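Local atomic coordinates of Lmo1076 protein (Listeria monocytogenes serovar 1/2a, PDB entry 5JQC), a protein that probably degrades cell-wall peptidoglycan as a secreted autolysin, this fragment holding three SH3-like GW modules that, as in related autolysins, probably attach the enzyme to the cell wall. Residues 204-209 / 232-237; 146-151 / 158-163. All coordinates share one frame; numbering follows the deposited sequence.

Interaction 1 (204-209 / 232-237); sequences SGVYNT and KQAKTA
V206 comes down from the loop onto A234 and T236, which stand on the same side of strand 226-236. Starting at CB, the V206 side chain forks. V206 CG1 lies anti to the backbone N (chi1 176°) and drops into the step between the two strand residues, 3.8 Å from T236 CG2 and 4.0 Å from A234 CB. The other branch, CG2, leans the other way along the strand and presses on A234, V206 CG2 to A234 CB 3.5 Å, the closest approach across the contact. T236 CG2 is shared: T209 CG2 also reaches it, at 3.9 Å, so two loop methyls converge on the one methyl of T236. T236 turns its hydroxyl elsewhere, and OG1 accepts a hydrogen bond from W241 NE1. All this belongs to the last of the three SH3-like GW modules, where a long loop folds over the antiparallel sheet; W241 of strand 239-246 and W253 of strand 249-255, the next one across, also touch V206. The loop keeps its shape through a type II beta turn from V206 to T209, with N208 taking the positive phi (69°) of its third position. V206 O is gripped twice, by T209 N at 3.2 Å and by T209 OG1 at 2.6 Å, both coming from the same face of the carbonyl plane. That second bond fixes the rotation of the T209 side chain and leaves its methyl pointing at the strand. Y207, at the second position of the turn, sets its ring against W241 and edge-to-face with Y203, and a bound di(hydroxyethyl)ether lies beside it.

Interaction 2 (146-151 / 158-163); sequences KIIKQG and YYQFQV
Strands 146-151 and 158-163 run antiparallel, with 142° between their N-to-C directions, paired K146 with Q162 and I147 with F161 at one end and K149 with Q160, Q150 with Y159 and G151 with Y158 at the other, the one-residue slip between them being a beta bulge at I148. At the bulge both main-chain groups of Q160 are used, but by successive residues: I148 N gives to Q160 O at 2.9 Å, and Q160 N gives to K149 O at 2.8 Å. I148 leaves the extended conformation there, and its side chain, with CG1 between the backbone N and carbonyl carbon (chi1 69°), spreads over two glutamines. I148 CD1 meets Q160 OE1 at 3.7 Å, while I148 CG2 comes equally near Q162 OE1; the far end of Q162 is held by its NE2 bonding T167 OG1 on the next strand. On the same face the extended chain of K146 runs alongside Q162, K146 CD to Q162 OE1 3.7 Å, and K149 crosses Q160. These strands form a hairpin of the second of three SH3-like GW modules, within the antiparallel sheet of the module. I147, Q150, Y159 and F161 occupy the opposite face. There I147 CG2 sits over one face of the Y159 ring, a CH-pi contact 3.9 Å from the centroid and 19° off the normal, while I147 CD1 lies near Y159 CD2 at 3.8 Å. Q150 runs beside the same ring, its CB at the edge in plane, 3.9 Å from Y159 CD1, and its NE2 bonds N102 O. F176 meets the rings of both Y159 and F161 edge-to-face, and L106 of strand 103-112 packs against I147 and Q150.

Interaction 2 lies near the middle of the chain and interaction 1 well out toward its C-terminal end, in successive GW modules, their centres about 23 Å apart and their nearest atoms about 11 Å apart. They share no elements: 146-151 / 158-163 joins neighbouring strands of one sheet, whereas 204-209 / 232-237 lays a loop over the face of a strand. The hairpin therefore depends on main-chain hydrogen bonds, with side chains on both faces, one packed inward and the other carrying long polar chains. The loop contact is smaller, mostly buried and made by methyl groups, with the hydrogen bonds of V206 O made inside the turn and the strand bonded within its own sheet.

Interaction 1 (204-209 / 232-237)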
loop_
_atom_site.group_PDB
_atom_site.type_symbol
_atom_site.label_atom_id
_atom_site.label_comp_id
_atom_site.label_asym_id
_atom_site.label_seq_id
_atom_site.Cartn_x
_atom_site.Cartn_y
_atom_site.Cartn_z
ATOM N N SER A 204 -19.822 -15.258 -16.956
ATOM C CA SER A 204 -19.559 -16.594 -16.418
ATOM C C SER A 204 -19.559 -16.624 -14.885
ATOM O O SER A 204 -19.881 -17.661 -14.287
ATOM C CB SER A 204 -18.230 -17.115 -16.949
ATOM O OG SER A 204 -17.158 -16.405 -16.383
ATOM N N GLY A 205 -19.163 -15.526 -14.236
ATOM C CA GLY A 205 -19.261 -15.397 -12.794
ATOM C C GLY A 205 -20.006 -14.127 -12.418
ATOM O O GLY A 205 -20.438 -13.363 -13.283
ATOM N N VAL A 206 -20.172 -13.923 -11.109
ATOM C CA VAL A 206 -20.783 -12.679 -10.649
ATOM C C VAL A 206 -19.945 -11.520 -11.159
ATOM O O VAL A 206 -18.711 -11.572 -11.110
ATOM C CB VAL A 206 -20.895 -12.656 -9.121
ATOM C CG1 VAL A 206 -21.445 -11.323 -8.642
ATOM C CG2 VAL A 206 -21.766 -13.838 -8.604
ATOM N N TYR A 207 -20.608 -10.472 -11.660
ATOM C CA TYR A 207 -19.922 -9.483 -12.491
ATOM C C TYR A 207 -18.806 -8.773 -11.726
ATOM O O TYR A 207 -19.023 -8.223 -10.635
ATOM C CB TYR A 207 -20.915 -8.455 -13.034
ATOM C CG TYR A 207 -20.247 -7.290 -13.755
ATOM C CD1 TYR A 207 -19.749 -7.437 -15.052
ATOM C CD2 TYR A 207 -20.111 -6.045 -13.137
ATOM C CE1 TYR A 207 -19.133 -6.365 -15.714
ATOM C CE2 TYR A 207 -19.497 -4.979 -13.783
ATOM C CZ TYR A 207 -19.011 -5.143 -15.068
ATOM O OH TYR A 207 -18.410 -4.087 -15.708
ATOM N N ASN A 208 -17.599 -8.826 -12.302
ATOM C CA ASN A 208 -16.425 -8.079 -11.845
ATOM C C ASN A 208 -15.902 -8.583 -10.505
ATOM O O ASN A 208 -15.321 -7.823 -9.714
ATOM C CB ASN A 208 -16.710 -6.574 -11.780
ATOM C CG ASN A 208 -15.443 -5.748 -11.802
ATOM O OD1 ASN A 208 -15.245 -4.879 -10.952
ATOM N ND2 ASN A 208 -14.571 -6.029 -12.751
ATOM N N THR A 209 -16.089 -9.872 -10.241
ATOM C CA THR A 209 -15.556 -10.481 -9.035
ATOM C C THR A 209 -14.287 -11.300 -9.294
ATOM O O THR A 209 -13.657 -11.764 -8.332
ATOM C CB THR A 209 -16.641 -11.355 -8.378
ATOM O OG1 THR A 209 -17.052 -12.371 -9.294
ATOM C CG2 THR A 209 -17.870 -10.519 -8.047
ATOM N N LYS A 232 -29.483 -18.878 -8.449
ATOM C CA LYS A 232 -28.682 -18.184 -7.446
ATOM C C LYS A 232 -28.855 -16.685 -7.597
ATOM O O LYS A 232 -29.094 -16.184 -8.698
ATOM C CB LYS A 232 -27.182 -18.509 -7.554
ATOM C CG LYS A 232 -26.808 -19.947 -7.227
ATOM C CD LYS A 232 -25.397 -20.033 -6.642
ATOM C CE LYS A 232 -24.394 -20.654 -7.609
ATOM N NZ LYS A 232 -24.856 -21.991 -8.086
ATOM N N GLN A 233 -28.702 -15.970 -6.487
ATOM C CA GLN A 233 -28.597 -14.519 -6.513
ATOM C C GLN A 233 -27.366 -14.077 -5.731
ATOM O O GLN A 233 -26.964 -14.705 -4.741
ATOM C CB GLN A 233 -29.840 -13.837 -5.938
ATOM C CG GLN A 233 -29.887 -13.831 -4.427
ATOM C CD GLN A 233 -31.089 -13.094 -3.890
ATOM O OE1 GLN A 233 -31.707 -12.283 -4.592
ATOM N NE2 GLN A 233 -31.437 -13.374 -2.644
ATOM N N ALA A 234 -26.765 -12.981 -6.196
ATOM C CA ALA A 234 -25.557 -12.430 -5.601
ATOM C C ALA A 234 -25.622 -10.908 -5.651
ATOM O O ALA A 234 -26.136 -10.325 -6.613
ATOM C CB ALA A 234 -24.300 -12.936 -6.324
ATOM N N LYS A 235 -25.118 -10.260 -4.600
ATOM C CA LYS A 235 -25.071 -8.803 -4.565
ATOM C C LYS A 235 -23.629 -8.339 -4.422
ATOM O O LYS A 235 -22.909 -8.804 -3.531
ATOM C CB LYS A 235 -25.933 -8.245 -3.422
ATOM C CG LYS A 235 -26.069 -6.722 -3.428
ATOM C CD LYS A 235 -27.139 -6.229 -2.449
ATOM C CE LYS A 235 -27.030 -6.885 -1.041
ATOM N NZ LYS A 235 -25.990 -6.291 -0.126
ATOM N N THR A 236 -23.201 -7.449 -5.324
ATOM C CA THR A 236 -21.981 -6.657 -5.154
ATOM C C THR A 236 -22.343 -5.179 -5.065
ATOM O O THR A 236 -23.483 -4.768 -5.326
ATOM C CB THR A 236 -20.985 -6.844 -6.303
ATOM O OG1 THR A 236 -21.549 -6.308 -7.508
ATOM C CG2 THR A 236 -20.621 -8.285 -6.501
ATOM N N ALA A 237 -21.333 -4.381 -4.715
ATOM C CA ALA A 237 -21.483 -2.933 -4.685
ATOM C C ALA A 237 -22.102 -2.383 -5.970
ATOM O O ALA A 237 -22.817 -1.376 -5.921
ATOM C CB ALA A 237 -20.117 -2.291 -4.442
#

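Interaction 2 (146-151 / 158-163)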
loop_
_atom_site.group_PDB
_atom_site.type_symbol
_atom_site.label_atom_id
_atom_site.label_comp_id
_atom_site.label_asym_id
_atom_site.label_seq_id
_atom_site.Cartn_x
_atom_site.Cartn_y
_atom_site.Cartn_z
ATOM N N LYS A 146 -3.233 -10.650 -4.660
ATOM C CA LYS A 146 -3.922 -10.382 -3.410
ATOM C C LYS A 146 -3.296 -9.144 -2.778
ATOM O O LYS A 146 -2.076 -9.083 -2.593
ATOM C CB LYS A 146 -3.840 -11.585 -2.472
ATOM C CG LYS A 146 -4.697 -11.424 -1.240
ATOM C CD LYS A 146 -4.549 -12.595 -0.281
ATOM C CE LYS A 146 -5.356 -12.352 0.979
ATOM N NZ LYS A 146 -5.001 -13.309 2.061
ATOM N N ILE A 147 -4.129 -8.162 -2.463
ATOM C CA ILE A 147 -3.685 -6.907 -1.873
ATOM C C ILE A 147 -3.844 -7.018 -0.361
ATOM O O ILE A 147 -4.957 -7.213 0.140
ATOM C CB ILE A 147 -4.495 -5.735 -2.441
ATOM C CG1 ILE A 147 -4.103 -5.492 -3.909
ATOM C CG2 ILE A 147 -4.334 -4.511 -1.559
ATOM C CD1 ILE A 147 -5.271 -5.098 -4.815
ATOM N N ILE A 148 -2.735 -6.907 0.372
ATOM C CA ILE A 148 -2.727 -7.202 1.805
ATOM C C ILE A 148 -2.441 -5.983 2.683
ATOM O O ILE A 148 -2.640 -6.061 3.910
ATOM C CB ILE A 148 -1.721 -8.322 2.130
ATOM C CG1 ILE A 148 -0.299 -7.805 1.927
ATOM C CG2 ILE A 148 -1.988 -9.537 1.249
ATOM C CD1 ILE A 148 0.759 -8.870 1.995
ATOM N N LYS A 149 -1.994 -4.865 2.115
ATOM C CA LYS A 149 -1.670 -3.704 2.931
ATOM C C LYS A 149 -1.620 -2.481 2.029
ATOM O O LYS A 149 -1.304 -2.593 0.841
ATOM C CB LYS A 149 -0.330 -3.903 3.639
ATOM C CG LYS A 149 -0.171 -3.167 4.937
ATOM C CD LYS A 149 1.281 -3.271 5.381
ATOM C CE LYS A 149 1.441 -2.959 6.854
ATOM N NZ LYS A 149 2.785 -3.388 7.333
ATOM N N GLN A 150 -1.913 -1.313 2.601
ATOM C CA GLN A 150 -1.738 -0.059 1.880
ATOM C C GLN A 150 -0.959 0.926 2.734
ATOM O O GLN A 150 -0.865 0.788 3.958
ATOM C CB GLN A 150 -3.068 0.575 1.467
ATOM C CG GLN A 150 -3.927 1.065 2.600
ATOM C CD GLN A 150 -5.059 1.932 2.111
ATOM O OE1 GLN A 150 -5.744 1.572 1.167
ATOM N NE2 GLN A 150 -5.241 3.101 2.728
ATOM N N GLY A 151 -0.391 1.923 2.058
ATOM C CA GLY A 151 0.279 3.030 2.699
ATOM C C GLY A 151 0.371 4.168 1.720
ATOM O O GLY A 151 0.444 3.933 0.506
ATOM N N TYR A 158 0.060 3.117 -2.256
ATOM C CA TYR A 158 0.848 1.966 -2.660
ATOM C C TYR A 158 0.288 0.716 -2.001
ATOM O O TYR A 158 0.127 0.679 -0.776
ATOM C CB TYR A 158 2.302 2.147 -2.256
ATOM C CG TYR A 158 2.958 3.271 -3.019
ATOM C CD1 TYR A 158 3.448 3.058 -4.295
ATOM C CD2 TYR A 158 3.053 4.552 -2.480
ATOM C CE1 TYR A 158 4.029 4.063 -5.019
ATOM C CE2 TYR A 158 3.648 5.586 -3.205
ATOM C CZ TYR A 158 4.131 5.324 -4.476
ATOM O OH TYR A 158 4.715 6.321 -5.220
ATOM N N TYR A 159 0.011 -0.304 -2.802
ATOM C CA TYR A 159 -0.493 -1.581 -2.292
ATOM C C TYR A 159 0.648 -2.565 -2.139
ATOM O O TYR A 159 1.457 -2.724 -3.059
ATOM C CB TYR A 159 -1.508 -2.195 -3.242
ATOM C CG TYR A 159 -2.842 -1.554 -3.215
ATOM C CD1 TYR A 159 -3.253 -0.805 -2.127
ATOM C CD2 TYR A 159 -3.703 -1.707 -4.282
ATOM C CE1 TYR A 159 -4.500 -0.215 -2.117
ATOM C CE2 TYR A 159 -4.943 -1.134 -4.287
ATOM C CZ TYR A 159 -5.347 -0.393 -3.202
ATOM O OH TYR A 159 -6.599 0.183 -3.215
ATOM N N GLN A 160 0.688 -3.250 -1.008
ATOM C CA GLN A 160 1.520 -4.437 -0.879
ATOM C C GLN A 160 0.709 -5.631 -1.368
ATOM O O GLN A 160 -0.470 -5.762 -1.029
ATOM C CB GLN A 160 1.963 -4.632 0.571
ATOM C CG GLN A 160 3.046 -5.677 0.706
ATOM C CD GLN A 160 3.429 -5.938 2.130
ATOM O OE1 GLN A 160 2.597 -5.857 3.029
ATOM N NE2 GLN A 160 4.702 -6.245 2.354
ATOM N N PHE A 161 1.323 -6.488 -2.176
ATOM C CA PHE A 161 0.547 -7.475 -2.917
ATOM C C PHE A 161 1.298 -8.795 -3.058
ATOM O O PHE A 161 2.531 -8.853 -3.010
ATOM C CB PHE A 161 0.178 -6.966 -4.315
ATOM C CG PHE A 161 1.353 -6.913 -5.260
ATOM C CD1 PHE A 161 2.278 -5.894 -5.177
ATOM C CD2 PHE A 161 1.543 -7.897 -6.206
ATOM C CE1 PHE A 161 3.360 -5.862 -6.016
ATOM C CE2 PHE A 161 2.616 -7.867 -7.043
ATOM C CZ PHE A 161 3.527 -6.846 -6.954
ATOM N N GLN A 162 0.522 -9.855 -3.280
ATOM C CA GLN A 162 1.033 -11.209 -3.454
ATOM C C GLN A 162 0.586 -11.765 -4.798
ATOM O O GLN A 162 -0.538 -11.503 -5.245
ATOM C CB GLN A 162 0.542 -12.131 -2.343
ATOM C CG GLN A 162 0.795 -11.586 -0.957
ATOM C CD GLN A 162 0.291 -12.527 0.126
ATOM O OE1 GLN A 162 -0.882 -12.913 0.140
ATOM N NE2 GLN A 162 1.174 -12.894 1.047
ATOM N N VAL A 163 1.472 -12.536 -5.431
ATOM C CA VAL A 163 1.171 -13.295 -6.646
ATOM C C VAL A 163 1.591 -14.745 -6.401
ATOM O O VAL A 163 2.748 -15.014 -6.047
ATOM C CB VAL A 163 1.876 -12.711 -7.891
ATOM C CG1 VAL A 163 1.554 -13.516 -9.149
ATOM C CG2 VAL A 163 1.480 -11.253 -8.100
#